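Local atomic coordinates of putative transcriptional regulator protein (Vibrio parahaemolyticus, PDB entry 3ER6), a protein that probably binds specific DNA sequences as an AraC-family transcriptional regulator, seen here through its DJ-1/PfpI-like domain, whose own role is not known. Residues A22-S27 and V112-G117; S26-L31 and T45-P50; N76-G81 and F98-E103; E88-I93 and E144-I149; N162-S167 and M176-E181. The protein carries 1 engineered substitution. One frame throughout, in Å; residues are numbered along the deposited sequence.

Contact 1. Residues A22-S27 and V112-G117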
# COMPACT_ATOMS: atom_id res chain seq x y z
N ALA A 22 3.62 3.95 -1.07
CA ALA A 22 2.56 3.08 -0.47
C ALA A 22 2.98 1.65 -0.36
O ALA A 22 2.70 1.00 0.64
CB ALA A 22 1.27 3.13 -1.25
N SER A 23 3.64 1.10 -1.38
CA SER A 23 4.02 -0.33 -1.28
C SER A 23 5.05 -0.65 -0.18
O SER A 23 5.11 -1.81 0.33
CB SER A 23 4.48 -0.89 -2.66
OG SER A 23 5.63 -0.17 -3.16
N ILE A 24 5.88 0.32 0.17
CA ILE A 24 6.76 0.15 1.34
C ILE A 24 5.88 0.01 2.59
O ILE A 24 6.09 -0.87 3.41
CB ILE A 24 7.70 1.37 1.49
CG1 ILE A 24 8.87 1.21 0.52
CG2 ILE A 24 8.25 1.53 2.92
CD1 ILE A 24 9.83 -0.03 0.93
N ILE A 25 4.92 0.90 2.73
CA ILE A 25 4.04 0.91 3.93
C ILE A 25 3.21 -0.40 3.95
O ILE A 25 3.07 -1.03 4.99
CB ILE A 25 3.04 2.10 3.88
CG1 ILE A 25 3.77 3.42 3.58
CG2 ILE A 25 2.13 2.18 5.18
CD1 ILE A 25 4.87 3.70 4.62
N SER A 26 2.64 -0.82 2.80
CA SER A 26 1.82 -2.05 2.83
C SER A 26 2.70 -3.27 3.22
O SER A 26 2.22 -4.15 3.93
CB SER A 26 1.10 -2.29 1.49
OG SER A 26 2.03 -2.49 0.45
N SER A 27 3.96 -3.28 2.80
CA SER A 27 4.83 -4.40 3.09
C SER A 27 5.06 -4.46 4.59
O SER A 27 5.03 -5.53 5.14
CB SER A 27 6.19 -4.32 2.36
OG SER A 27 5.99 -4.28 0.94
N VAL A 112 15.00 -7.19 -0.42
CA VAL A 112 13.67 -7.36 -1.04
C VAL A 112 13.44 -6.09 -1.84
O VAL A 112 13.42 -4.99 -1.27
CB VAL A 112 12.54 -7.47 0.04
CG1 VAL A 112 11.18 -7.64 -0.68
CG2 VAL A 112 12.79 -8.64 1.06
N ALA A 113 13.28 -6.22 -3.16
CA ALA A 113 13.17 -5.06 -4.03
C ALA A 113 11.80 -5.14 -4.67
O ALA A 113 11.45 -6.20 -5.23
CB ALA A 113 14.27 -5.07 -5.13
N ILE A 114 11.02 -4.05 -4.58
CA ILE A 114 9.64 -4.01 -5.05
C ILE A 114 9.46 -2.91 -6.07
O ILE A 114 10.07 -1.82 -5.89
CB ILE A 114 8.64 -3.87 -3.79
CG1 ILE A 114 8.84 -2.55 -3.05
CG2 ILE A 114 8.91 -5.01 -2.76
CD1 ILE A 114 7.81 -2.35 -1.89
N ASP A 115 8.67 -3.16 -7.14
CA ASP A 115 8.39 -2.15 -8.12
C ASP A 115 9.76 -1.75 -8.70
O ASP A 115 10.65 -2.60 -8.82
CB ASP A 115 7.65 -0.95 -7.48
CG ASP A 115 7.01 0.02 -8.55
OD1 ASP A 115 7.01 -0.24 -9.78
OD2 ASP A 115 6.49 1.06 -8.14
N THR A 116 9.93 -0.48 -9.06
CA THR A 116 11.22 -0.02 -9.66
C THR A 116 12.46 -0.08 -8.71
O THR A 116 13.59 0.12 -9.14
CB THR A 116 11.10 1.35 -10.35
OG1 THR A 116 10.66 2.35 -9.43
CG2 THR A 116 10.11 1.27 -11.52
N GLY A 117 12.25 -0.35 -7.43
CA GLY A 117 13.37 -0.79 -6.54
C GLY A 117 14.16 -1.91 -7.20
O GLY A 117 15.38 -2.10 -6.92
O HOH W 1 4.90 0.36 -5.76
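I114 puts a single methyl, CD1, against the start of helix 22-37, where S23, I24 and, a turn later, S27 receive it. Its CG1 sits between the backbone N and the carbonyl carbon (chi1 64°), and with the rest of the chain extended CD1 is carried away from strand 110-114 straight to the helix. The closest approach is to the hydroxyl of S23, with OG 3.3 Å from I114 CD1. The carbonyl O of S23 lies almost as near, 3.5 Å from the same methyl. S27 OG comes in at 3.9 Å from I114 CD1, and I24 crosses I114 at about a right angle, CD1 to CD1 4.2 Å. The polar atoms around this methyl are engaged with other groups. S27 OG donates to S23 O over 2.7 Å, nearly along the C=O axis at 161°, and the helical N-H of S27 shares that oxygen. The proton of S23 OG goes to a water 2.8 Å away, which in turn donates to D115 OD2 at 2.9 Å. Thus the helix and the type II' turn from I114 to G117 are joined by water as well as by apolar packing. D115, just after the strand, has a positive phi and is probably at the position of the family's nucleophile elbow; its carboxylate also binds S82 and H135. M176 and H172 pack on I114 as well. Chemically, a methyl faces hydroxyls whose hydrogen bonds are directed to other partners, so a buried, partly polar surface can take up a hydrophobic tip without losing its bonds.

Contact 2. Residues S26-L31 and T45-P50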
# COMPACT_ATOMS: atom_id res chain seq x y z
N SER A 26 2.64 -0.82 2.80
CA SER A 26 1.82 -2.05 2.83
C SER A 26 2.70 -3.27 3.22
O SER A 26 2.22 -4.15 3.93
CB SER A 26 1.10 -2.29 1.49
OG SER A 26 2.03 -2.49 0.45
N SER A 27 3.96 -3.28 2.80
CA SER A 27 4.83 -4.40 3.09
C SER A 27 5.06 -4.46 4.59
O SER A 27 5.03 -5.53 5.14
CB SER A 27 6.19 -4.32 2.36
OG SER A 27 5.99 -4.28 0.94
N LEU A 28 5.29 -3.31 5.23
CA LEU A 28 5.43 -3.32 6.68
C LEU A 28 4.15 -3.69 7.40
O LEU A 28 4.18 -4.36 8.45
CB LEU A 28 5.93 -1.94 7.20
CG LEU A 28 7.33 -1.53 6.69
CD1 LEU A 28 7.81 -0.23 7.33
CD2 LEU A 28 8.40 -2.68 6.82
N GLU A 29 3.01 -3.21 6.91
CA GLU A 29 1.75 -3.61 7.54
C GLU A 29 1.62 -5.10 7.47
O GLU A 29 1.16 -5.71 8.43
CB GLU A 29 0.59 -2.96 6.76
CG GLU A 29 0.53 -1.43 7.09
CD GLU A 29 -0.55 -0.60 6.33
OE1 GLU A 29 -1.37 -1.18 5.64
OE2 GLU A 29 -0.51 0.63 6.46
N ILE A 30 1.98 -5.73 6.33
CA ILE A 30 1.83 -7.19 6.23
C ILE A 30 2.84 -7.86 7.17
O ILE A 30 2.49 -8.74 7.93
CB ILE A 30 2.04 -7.72 4.75
CG1 ILE A 30 0.91 -7.20 3.83
CG2 ILE A 30 2.11 -9.34 4.68
CD1 ILE A 30 1.21 -7.32 2.34
N LEU A 31 4.11 -7.50 7.05
CA LEU A 31 5.10 -8.10 7.96
C LEU A 31 4.76 -7.97 9.46
O LEU A 31 4.91 -8.98 10.21
CB LEU A 31 6.50 -7.57 7.65
CG LEU A 31 6.99 -7.97 6.22
CD1 LEU A 31 8.37 -7.32 6.02
CD2 LEU A 31 7.00 -9.52 5.90
N THR A 45 10.73 -2.61 12.90
CA THR A 45 10.83 -2.08 11.53
C THR A 45 11.15 -0.58 11.50
O THR A 45 10.83 0.15 12.46
CB THR A 45 9.53 -2.35 10.71
OG1 THR A 45 8.50 -1.50 11.19
CG2 THR A 45 9.06 -3.83 10.87
N HIS A 46 11.81 -0.13 10.44
CA HIS A 46 12.19 1.29 10.34
C HIS A 46 12.06 1.75 8.91
O HIS A 46 12.68 1.15 8.04
CB HIS A 46 13.66 1.53 10.80
CG HIS A 46 14.00 0.88 12.11
ND1 HIS A 46 13.95 1.55 13.30
CD2 HIS A 46 14.38 -0.40 12.40
CE1 HIS A 46 14.28 0.74 14.29
NE2 HIS A 46 14.56 -0.45 13.77
N VAL A 47 11.27 2.79 8.67
CA VAL A 47 11.34 3.48 7.39
C VAL A 47 12.49 4.49 7.38
O VAL A 47 12.64 5.29 8.31
CB VAL A 47 9.99 4.18 7.06
CG1 VAL A 47 10.11 5.08 5.86
CG2 VAL A 47 8.86 3.09 6.86
N VAL A 48 13.29 4.45 6.33
CA VAL A 48 14.37 5.43 6.08
C VAL A 48 14.27 6.01 4.68
O VAL A 48 13.70 5.38 3.77
CB VAL A 48 15.80 4.82 6.27
CG1 VAL A 48 15.98 4.42 7.74
CG2 VAL A 48 16.04 3.64 5.29
N THR A 49 14.76 7.23 4.51
CA THR A 49 14.70 7.90 3.23
C THR A 49 16.12 8.22 2.79
O THR A 49 17.05 8.32 3.61
CB THR A 49 13.85 9.18 3.28
OG1 THR A 49 14.56 10.18 4.05
CG2 THR A 49 12.37 8.89 3.88
N PRO A 50 16.33 8.34 1.48
CA PRO A 50 17.69 8.42 0.95
C PRO A 50 18.55 9.55 1.51
O PRO A 50 19.78 9.35 1.65
CB PRO A 50 17.50 8.58 -0.57
CG PRO A 50 16.10 8.10 -0.87
CD PRO A 50 15.29 8.44 0.42
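L28 drives its forked end between T45 and V47, two alternate residues of strand 43-48, with CD1 coming closest to V47 and CD2 to T45. The CD1 branch meets V47 CG2 at 3.5 Å, the tighter of the two approaches, with the leucine and valine side chains crossing obliquely. The CD2 branch lies 4.1 Å from T45 CB, the leucine and threonine sliding past each other in opposite directions. V47 has CG1 anti to its backbone N (chi1 171°), which leaves CG2 as the methyl turned to the leucine. T45 OG1 is also 4.1 Å from L28 CD1, but its hydrogen bond goes to E32 OE2, one turn further along the same helix; the oxygen is tied to the helix and meets L28 by van der Waals contact alone. V11 of the adjoining strand touches both L28 and T45, and I79 also packs on L28. Strand 43-48 is outermost in its own chain's sheet, and the backbone of V47 hydrogen-bonds to the second subunit, whose I61 packs on the valine. A leucine of the connecting helix lodged on the following strand is part of the hydrophobic packing between helix and sheet in a beta-alpha-beta unit, formed here by strand 9-14, helix 22-37 and strand 43-48.

Contact 3. Residues N76-G81 and F98-E103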
# COMPACT_ATOMS: atom_id res chain seq x y z
N ASN A 76 18.20 -7.85 9.23
CA ASN A 76 17.84 -9.17 8.73
C ASN A 76 17.29 -9.00 7.32
O ASN A 76 17.62 -9.79 6.42
CB ASN A 76 16.81 -9.83 9.63
CG ASN A 76 17.32 -10.03 11.05
OD1 ASN A 76 17.06 -9.23 11.95
ND2 ASN A 76 18.07 -11.11 11.25
N ILE A 77 16.39 -8.01 7.18
CA ILE A 77 15.75 -7.71 5.87
C ILE A 77 15.94 -6.23 5.53
O ILE A 77 15.80 -5.37 6.41
CB ILE A 77 14.25 -7.99 5.90
CG1 ILE A 77 13.97 -9.47 6.27
CG2 ILE A 77 13.62 -7.64 4.56
CD1 ILE A 77 12.50 -9.65 6.86
N LEU A 78 16.27 -5.96 4.25
CA LEU A 78 16.23 -4.60 3.72
C LEU A 78 15.18 -4.58 2.62
O LEU A 78 15.28 -5.39 1.70
CB LEU A 78 17.60 -4.13 3.19
CG LEU A 78 17.62 -2.80 2.39
CD1 LEU A 78 17.40 -1.53 3.27
CD2 LEU A 78 18.90 -2.59 1.52
N ILE A 79 14.19 -3.68 2.69
CA ILE A 79 13.28 -3.49 1.56
C ILE A 79 13.67 -2.22 0.80
O ILE A 79 13.90 -1.16 1.40
CB ILE A 79 11.81 -3.37 2.03
CG1 ILE A 79 11.49 -4.55 2.93
CG2 ILE A 79 10.81 -3.26 0.81
CD1 ILE A 79 10.14 -4.49 3.53
N ILE A 80 13.80 -2.35 -0.51
CA ILE A 80 14.07 -1.20 -1.32
C ILE A 80 12.80 -0.94 -2.10
O ILE A 80 12.38 -1.74 -2.98
CB ILE A 80 15.22 -1.46 -2.29
CG1 ILE A 80 16.52 -1.85 -1.51
CG2 ILE A 80 15.40 -0.31 -3.27
CD1 ILE A 80 17.59 -2.39 -2.49
N GLY A 81 12.15 0.18 -1.77
CA GLY A 81 10.90 0.53 -2.49
C GLY A 81 11.07 1.15 -3.88
O GLY A 81 12.18 1.26 -4.41
N PHE A 98 24.15 3.28 -2.53
CA PHE A 98 24.53 2.05 -3.23
C PHE A 98 25.58 1.26 -2.46
O PHE A 98 25.52 0.04 -2.43
CB PHE A 98 25.04 2.33 -4.65
CG PHE A 98 23.96 2.48 -5.65
CD1 PHE A 98 23.25 1.36 -6.08
CD2 PHE A 98 23.62 3.72 -6.15
CE1 PHE A 98 22.22 1.48 -7.03
CE2 PHE A 98 22.60 3.86 -7.08
CZ PHE A 98 21.89 2.72 -7.53
N ASP A 99 26.56 1.95 -1.85
CA ASP A 99 27.58 1.22 -1.11
C ASP A 99 26.93 0.51 0.06
O ASP A 99 27.25 -0.61 0.35
CB ASP A 99 28.69 2.16 -0.58
CG ASP A 99 29.54 2.77 -1.70
OD1 ASP A 99 29.55 2.22 -2.82
OD2 ASP A 99 30.19 3.83 -1.47
N TRP A 100 25.99 1.18 0.74
CA TRP A 100 25.32 0.61 1.90
C TRP A 100 24.48 -0.67 1.54
O TRP A 100 24.57 -1.68 2.20
CB TRP A 100 24.47 1.73 2.52
CG TRP A 100 23.63 1.36 3.70
CD1 TRP A 100 24.07 1.12 4.98
CD2 TRP A 100 22.20 1.36 3.74
NE1 TRP A 100 22.98 0.90 5.80
CE2 TRP A 100 21.83 1.03 5.06
CE3 TRP A 100 21.21 1.51 2.76
CZ2 TRP A 100 20.50 0.88 5.44
CZ3 TRP A 100 19.85 1.39 3.15
CH2 TRP A 100 19.52 1.06 4.50
N ILE A 101 23.76 -0.63 0.43
CA ILE A 101 23.00 -1.78 -0.06
C ILE A 101 23.93 -2.93 -0.44
O ILE A 101 23.70 -4.11 -0.12
CB ILE A 101 22.16 -1.33 -1.27
CG1 ILE A 101 21.06 -0.34 -0.80
CG2 ILE A 101 21.57 -2.56 -2.06
CD1 ILE A 101 20.36 0.43 -1.97
N ARG A 102 24.99 -2.55 -1.16
CA ARG A 102 25.98 -3.55 -1.60
C ARG A 102 26.52 -4.25 -0.36
O ARG A 102 26.58 -5.49 -0.30
CB ARG A 102 27.09 -2.87 -2.40
CG ARG A 102 28.27 -3.74 -2.75
CD ARG A 102 29.38 -2.87 -3.40
NE ARG A 102 30.60 -3.66 -3.59
CZ ARG A 102 30.85 -4.42 -4.66
NH1 ARG A 102 30.00 -4.46 -5.64
NH2 ARG A 102 31.98 -5.11 -4.73
N GLU A 103 26.88 -3.48 0.67
CA GLU A 103 27.50 -4.10 1.83
C GLU A 103 26.55 -4.96 2.60
O GLU A 103 26.91 -6.05 3.07
CB GLU A 103 28.11 -3.06 2.80
CG GLU A 103 29.20 -2.19 2.15
CD GLU A 103 29.62 -0.98 3.06
OE1 GLU A 103 29.80 0.13 2.52
OE2 GLU A 103 29.75 -1.13 4.32
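L78 and W100 make the closest meeting here, with L78 CD1 3.6 Å from CH2 at the far end of the indole, approaching the ring at an oblique angle. The other branch of the leucine, CD2, touches I101 CG1 at 3.9 Å, the two side chains crossing at about a right angle, so one leucine serves two successive residues of the helix. Two residues further along the strand, I80 meets I101 tip to tip, CD1 to CD1 4.0 Å. No hydrogen bond links the segments. W100 reaches the strand because its CG is anti to the backbone N (chi1 177°), which swings the six-membered ring in beside L78. Strand 77-80, helix 95-106 and the neighbouring parallel strand 110-114 follow in order as a beta-alpha-beta crossover of the alpha/beta sandwich, with L78 and I80 facing this helix while I79 between them packs on helix 22-37 at the other face of the sheet. Around this first shell, the indole is positioned by its NE1, hydrogen-bonded to the carbonyl of F72, and by the ring of W69, whose plane is inclined to it by about 50°. V12 also touches W100. V120 of helix 117-124 packs on I101, and V121 of the same helix on I80.

Contact 4. Residues E88-I93 and E144-I149. Engineered in segment 88-93: K92 (natural residue Asn).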
# COMPACT_ATOMS: atom_id res chain seq x y z
N GLU A 88 14.34 9.13 -14.57
CA GLU A 88 14.41 10.33 -13.74
C GLU A 88 15.40 10.15 -12.57
O GLU A 88 16.29 10.99 -12.33
CB GLU A 88 13.03 10.51 -13.14
CG GLU A 88 12.64 11.92 -12.82
CD GLU A 88 13.66 12.64 -11.96
OE1 GLU A 88 14.44 11.96 -11.25
OE2 GLU A 88 13.67 13.91 -11.98
N SER A 89 15.29 9.03 -11.86
CA SER A 89 15.83 8.98 -10.50
C SER A 89 17.08 8.16 -10.36
O SER A 89 17.86 8.35 -9.43
CB SER A 89 14.77 8.39 -9.59
OG SER A 89 14.44 7.09 -10.03
N LEU A 90 17.24 7.15 -11.19
CA LEU A 90 18.23 6.08 -10.87
C LEU A 90 19.63 6.67 -10.69
O LEU A 90 20.39 6.25 -9.78
CB LEU A 90 18.24 4.98 -11.95
CG LEU A 90 19.16 3.77 -11.69
CD1 LEU A 90 18.78 2.99 -10.41
CD2 LEU A 90 19.17 2.81 -12.90
N ASP A 91 19.98 7.61 -11.57
CA ASP A 91 21.33 8.16 -11.61
C ASP A 91 21.54 9.20 -10.54
O ASP A 91 22.66 9.64 -10.33
CB ASP A 91 21.66 8.78 -13.00
CG ASP A 91 21.93 7.70 -14.06
OD1 ASP A 91 22.01 6.48 -13.69
OD2 ASP A 91 22.06 8.07 -15.26
N LYS A 92 20.46 9.61 -9.89
CA LYS A 92 20.53 10.63 -8.86
C LYS A 92 20.69 10.04 -7.46
O LYS A 92 20.87 10.78 -6.48
CB LYS A 92 19.30 11.55 -8.91
CG LYS A 92 19.07 12.22 -10.26
CD LYS A 92 17.75 13.01 -10.24
CE LYS A 92 17.99 14.52 -10.31
NZ LYS A 92 17.95 15.18 -8.95
N ILE A 93 20.66 8.72 -7.35
CA ILE A 93 20.74 8.08 -6.05
C ILE A 93 22.15 8.24 -5.47
O ILE A 93 23.13 7.99 -6.15
CB ILE A 93 20.37 6.58 -6.13
CG1 ILE A 93 18.88 6.46 -6.48
CG2 ILE A 93 20.67 5.84 -4.80
CD1 ILE A 93 18.41 5.02 -6.64
N GLU A 144 16.38 -1.74 -21.89
CA GLU A 144 17.35 -0.76 -22.40
C GLU A 144 18.54 -0.61 -21.46
O GLU A 144 19.70 -0.62 -21.89
CB GLU A 144 16.68 0.58 -22.63
CG GLU A 144 15.50 0.51 -23.60
CD GLU A 144 15.89 -0.04 -24.99
OE1 GLU A 144 16.07 0.79 -25.91
OE2 GLU A 144 16.01 -1.29 -25.19
N LEU A 145 18.28 -0.54 -20.15
CA LEU A 145 19.37 -0.33 -19.18
C LEU A 145 20.19 -1.57 -18.83
O LEU A 145 21.40 -1.46 -18.53
CB LEU A 145 18.82 0.37 -17.90
CG LEU A 145 18.03 1.66 -18.20
CD1 LEU A 145 17.36 2.27 -16.92
CD2 LEU A 145 18.97 2.65 -18.81
N PHE A 146 19.52 -2.72 -18.78
CA PHE A 146 20.14 -3.95 -18.33
C PHE A 146 19.88 -5.04 -19.37
O PHE A 146 19.23 -6.05 -19.08
CB PHE A 146 19.56 -4.38 -16.95
CG PHE A 146 19.66 -3.28 -15.91
CD1 PHE A 146 20.90 -2.94 -15.33
CD2 PHE A 146 18.52 -2.52 -15.56
CE1 PHE A 146 21.00 -1.88 -14.41
CE2 PHE A 146 18.60 -1.45 -14.65
CZ PHE A 146 19.85 -1.13 -14.08
N PRO A 147 20.40 -4.85 -20.60
CA PRO A 147 20.05 -5.87 -21.59
C PRO A 147 20.70 -7.18 -21.24
O PRO A 147 20.26 -8.22 -21.74
CB PRO A 147 20.59 -5.29 -22.93
CG PRO A 147 21.72 -4.39 -22.48
CD PRO A 147 21.15 -3.74 -21.18
N GLU A 148 21.69 -7.16 -20.34
CA GLU A 148 22.35 -8.41 -19.89
C GLU A 148 21.54 -9.18 -18.84
O GLU A 148 21.90 -10.29 -18.46
CB GLU A 148 23.75 -8.11 -19.34
CG GLU A 148 23.84 -7.36 -17.96
CD GLU A 148 23.53 -5.86 -18.01
OE1 GLU A 148 23.16 -5.33 -19.10
OE2 GLU A 148 23.66 -5.20 -16.94
N ILE A 149 20.46 -8.57 -18.37
CA ILE A 149 19.59 -9.25 -17.41
C ILE A 149 18.36 -9.82 -18.15
O ILE A 149 17.62 -9.09 -18.81
CB ILE A 149 19.18 -8.34 -16.25
CG1 ILE A 149 20.43 -7.81 -15.53
CG2 ILE A 149 18.20 -9.11 -15.28
CD1 ILE A 149 20.16 -6.77 -14.42
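Beside L90, which meets F146 across the contact, S89 OG has the backbone oxygens of I83 and D85 both within hydrogen-bonding reach, its single proton serving one or being shared, and this ties down the start of segment 88-93. L90 CD2 lies 4.2 Å from F146 CZ, coming at the ring obliquely, the two side chains arriving from opposite directions. The same methyl is 4.4 Å from L145 CD1, so CD2 alone makes the contact. L90 has its CG anti to the backbone N (chi1 -176°), which extends the chain toward L145 and F146. The F146 ring is also covered from within its own segment: L145 CB lies 3.6 Å above one face, offset toward the rim, and OE2 of E148 stands in the ring plane at its edge. F146 O accepts from I149 N at 2.9 Å, closing the type I turn that follows helix 136-145. The touch is light and purely apolar, about 17 Å between its centre and that of the chain. The contact lies over helix 117-124, with K123 against L90 and F119 and A122 against F146, and F142 of helix 136-145 meets the F146 ring at about 45°; it thus joins the region around L90, at helix 86-89, to the end of helix 136-145.

Contact 5. Residues N162-S167 and M176-E181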
# COMPACT_ATOMS: atom_id res chain seq x y z
N ASN A 162 19.72 -14.59 -1.69
CA ASN A 162 19.00 -13.78 -0.70
C ASN A 162 18.37 -12.54 -1.23
O ASN A 162 18.06 -11.63 -0.44
CB ASN A 162 19.93 -13.40 0.45
CG ASN A 162 19.84 -14.38 1.54
OD1 ASN A 162 18.73 -14.69 2.03
ND2 ASN A 162 20.97 -14.91 1.93
N VAL A 163 18.19 -12.49 -2.54
CA VAL A 163 17.59 -11.31 -3.18
C VAL A 163 16.18 -11.72 -3.63
O VAL A 163 16.01 -12.70 -4.37
CB VAL A 163 18.45 -10.80 -4.39
CG1 VAL A 163 17.80 -9.55 -5.03
CG2 VAL A 163 19.88 -10.53 -3.95
N TYR A 164 15.19 -10.96 -3.22
CA TYR A 164 13.78 -11.22 -3.53
C TYR A 164 13.24 -10.08 -4.35
O TYR A 164 13.28 -8.92 -3.92
CB TYR A 164 12.94 -11.28 -2.21
CG TYR A 164 13.38 -12.35 -1.26
CD1 TYR A 164 12.57 -13.49 -1.06
CD2 TYR A 164 14.56 -12.23 -0.55
CE1 TYR A 164 12.93 -14.48 -0.16
CE2 TYR A 164 14.98 -13.24 0.35
CZ TYR A 164 14.16 -14.37 0.51
OH TYR A 164 14.56 -15.35 1.37
N LEU A 165 12.72 -10.38 -5.53
CA LEU A 165 12.19 -9.40 -6.41
C LEU A 165 10.67 -9.56 -6.57
O LEU A 165 10.15 -10.67 -6.83
CB LEU A 165 12.80 -9.52 -7.84
CG LEU A 165 14.33 -9.55 -8.03
CD1 LEU A 165 14.65 -9.62 -9.54
CD2 LEU A 165 15.01 -8.32 -7.38
N SER A 166 9.94 -8.44 -6.45
CA SER A 166 8.49 -8.49 -6.63
C SER A 166 8.06 -7.24 -7.50
O SER A 166 8.12 -6.10 -7.02
CB SER A 166 7.77 -8.52 -5.27
OG SER A 166 6.35 -8.41 -5.50
N SER A 167 7.69 -7.47 -8.76
CA SER A 167 7.29 -6.40 -9.71
C SER A 167 6.21 -5.46 -9.17
O SER A 167 6.31 -4.25 -9.28
CB SER A 167 6.75 -7.01 -11.02
OG SER A 167 7.81 -7.64 -11.70
N MET A 176 6.31 -11.42 0.28
CA MET A 176 6.13 -11.12 1.70
C MET A 176 5.80 -12.43 2.50
O MET A 176 6.34 -12.69 3.58
CB MET A 176 5.07 -10.02 1.88
CG MET A 176 5.64 -8.55 1.65
SD MET A 176 7.34 -8.03 2.02
CE MET A 176 7.73 -7.00 0.58
N LEU A 177 4.93 -13.26 1.93
CA LEU A 177 4.57 -14.53 2.58
C LEU A 177 5.73 -15.53 2.61
O LEU A 177 5.87 -16.29 3.56
CB LEU A 177 3.35 -15.20 1.93
CG LEU A 177 2.07 -14.37 2.04
CD1 LEU A 177 0.98 -15.10 1.29
CD2 LEU A 177 1.67 -14.11 3.51
N GLU A 178 6.55 -15.49 1.58
CA GLU A 178 7.73 -16.31 1.59
C GLU A 178 8.60 -15.96 2.77
O GLU A 178 8.98 -16.83 3.53
CB GLU A 178 8.49 -16.15 0.28
CG GLU A 178 9.55 -17.21 0.10
CD GLU A 178 8.96 -18.64 0.02
OE1 GLU A 178 9.60 -19.52 0.61
OE2 GLU A 178 7.87 -18.87 -0.60
N ILE A 179 8.87 -14.67 2.96
CA ILE A 179 9.68 -14.20 4.06
C ILE A 179 8.99 -14.55 5.38
O ILE A 179 9.64 -15.04 6.34
CB ILE A 179 9.88 -12.67 3.94
CG1 ILE A 179 10.78 -12.31 2.75
CG2 ILE A 179 10.39 -12.07 5.24
CD1 ILE A 179 12.03 -12.93 2.84
N VAL A 180 7.66 -14.33 5.45
CA VAL A 180 6.91 -14.76 6.63
C VAL A 180 7.11 -16.25 6.93
O VAL A 180 7.35 -16.60 8.06
CB VAL A 180 5.38 -14.45 6.55
CG1 VAL A 180 4.61 -15.09 7.75
CG2 VAL A 180 5.22 -12.96 6.58
N GLU A 181 7.03 -17.12 5.92
CA GLU A 181 7.18 -18.54 6.21
C GLU A 181 8.60 -18.85 6.72
O GLU A 181 8.78 -19.59 7.68
CB GLU A 181 6.83 -19.39 4.98
CG GLU A 181 6.97 -20.83 5.28
CD GLU A 181 6.46 -21.71 4.16
OE1 GLU A 181 5.76 -21.20 3.26
OE2 GLU A 181 6.78 -22.91 4.22
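Y164 lays its ring against I179, and the tyrosine can be followed outward from the sheet to the helix. CB leaves strand 163-166 in the direction of helix 173-184, and with CG anti to the carbonyl carbon (chi1 -60°) the ring is carried to the helix surface. The first ring atom to meet the isoleucine is CD1, 4.0 Å from I179 CD1. Further out the fit tightens, with Y164 CE1 and CZ each 3.5 Å from that same methyl. The methyl stands over one face, 3.7 Å from the ring centroid and 22° off the normal, a CH-pi contact displaced toward the rim. CE1 has a second neighbour of another kind: E178 CG lies near the ring plane, at the edge, 4.4 Å from Y164 CE1. Two adjacent helix residues thus address the ring from different sides, one from above and one from the rim. At the tip, Y164 OH is still within 3.8 Å of I179 CD1, but its hydrogen bonds are made with E182 OE2 and K110 NZ. These hold the ring's outer end between the helix and strand 110-114, which would limit its swing. K110 also binds N162 OD1, at the start of the same segment, and I179 packs on K110. The strand and helix are consecutive elements, and a strand followed by a helix that folds back over the sheet is the usual building unit of an alpha/beta sandwich such as the DJ-1/PfpI fold, here forming one side of its core.

How the contacts relate
Contacts 1, 2, 3 and 5 all reach one mixed sheet. Contacts 1 and 2 share S26 and S27 of helix 22-37, with centres 8 Å apart, and both touch the second subunit. Strands 77-80, 110-114 and 163-166, used by contacts 3, 1 and 5, are successive neighbours. Contact 4 stands apart at the periphery, about 24 Å between its centre and that of contact 2, touching contact 3 through F98 and I93. Along the chain contact 3 falls wholly between the segments of contact 1, contact 4 alternates with both, and contact 5 follows contact 1. Helices 22-37 and 173-184 pack on one face (contacts 1, 2 and 5) and helix 95-106 on the other (contact 3), covering the sheet on both sides.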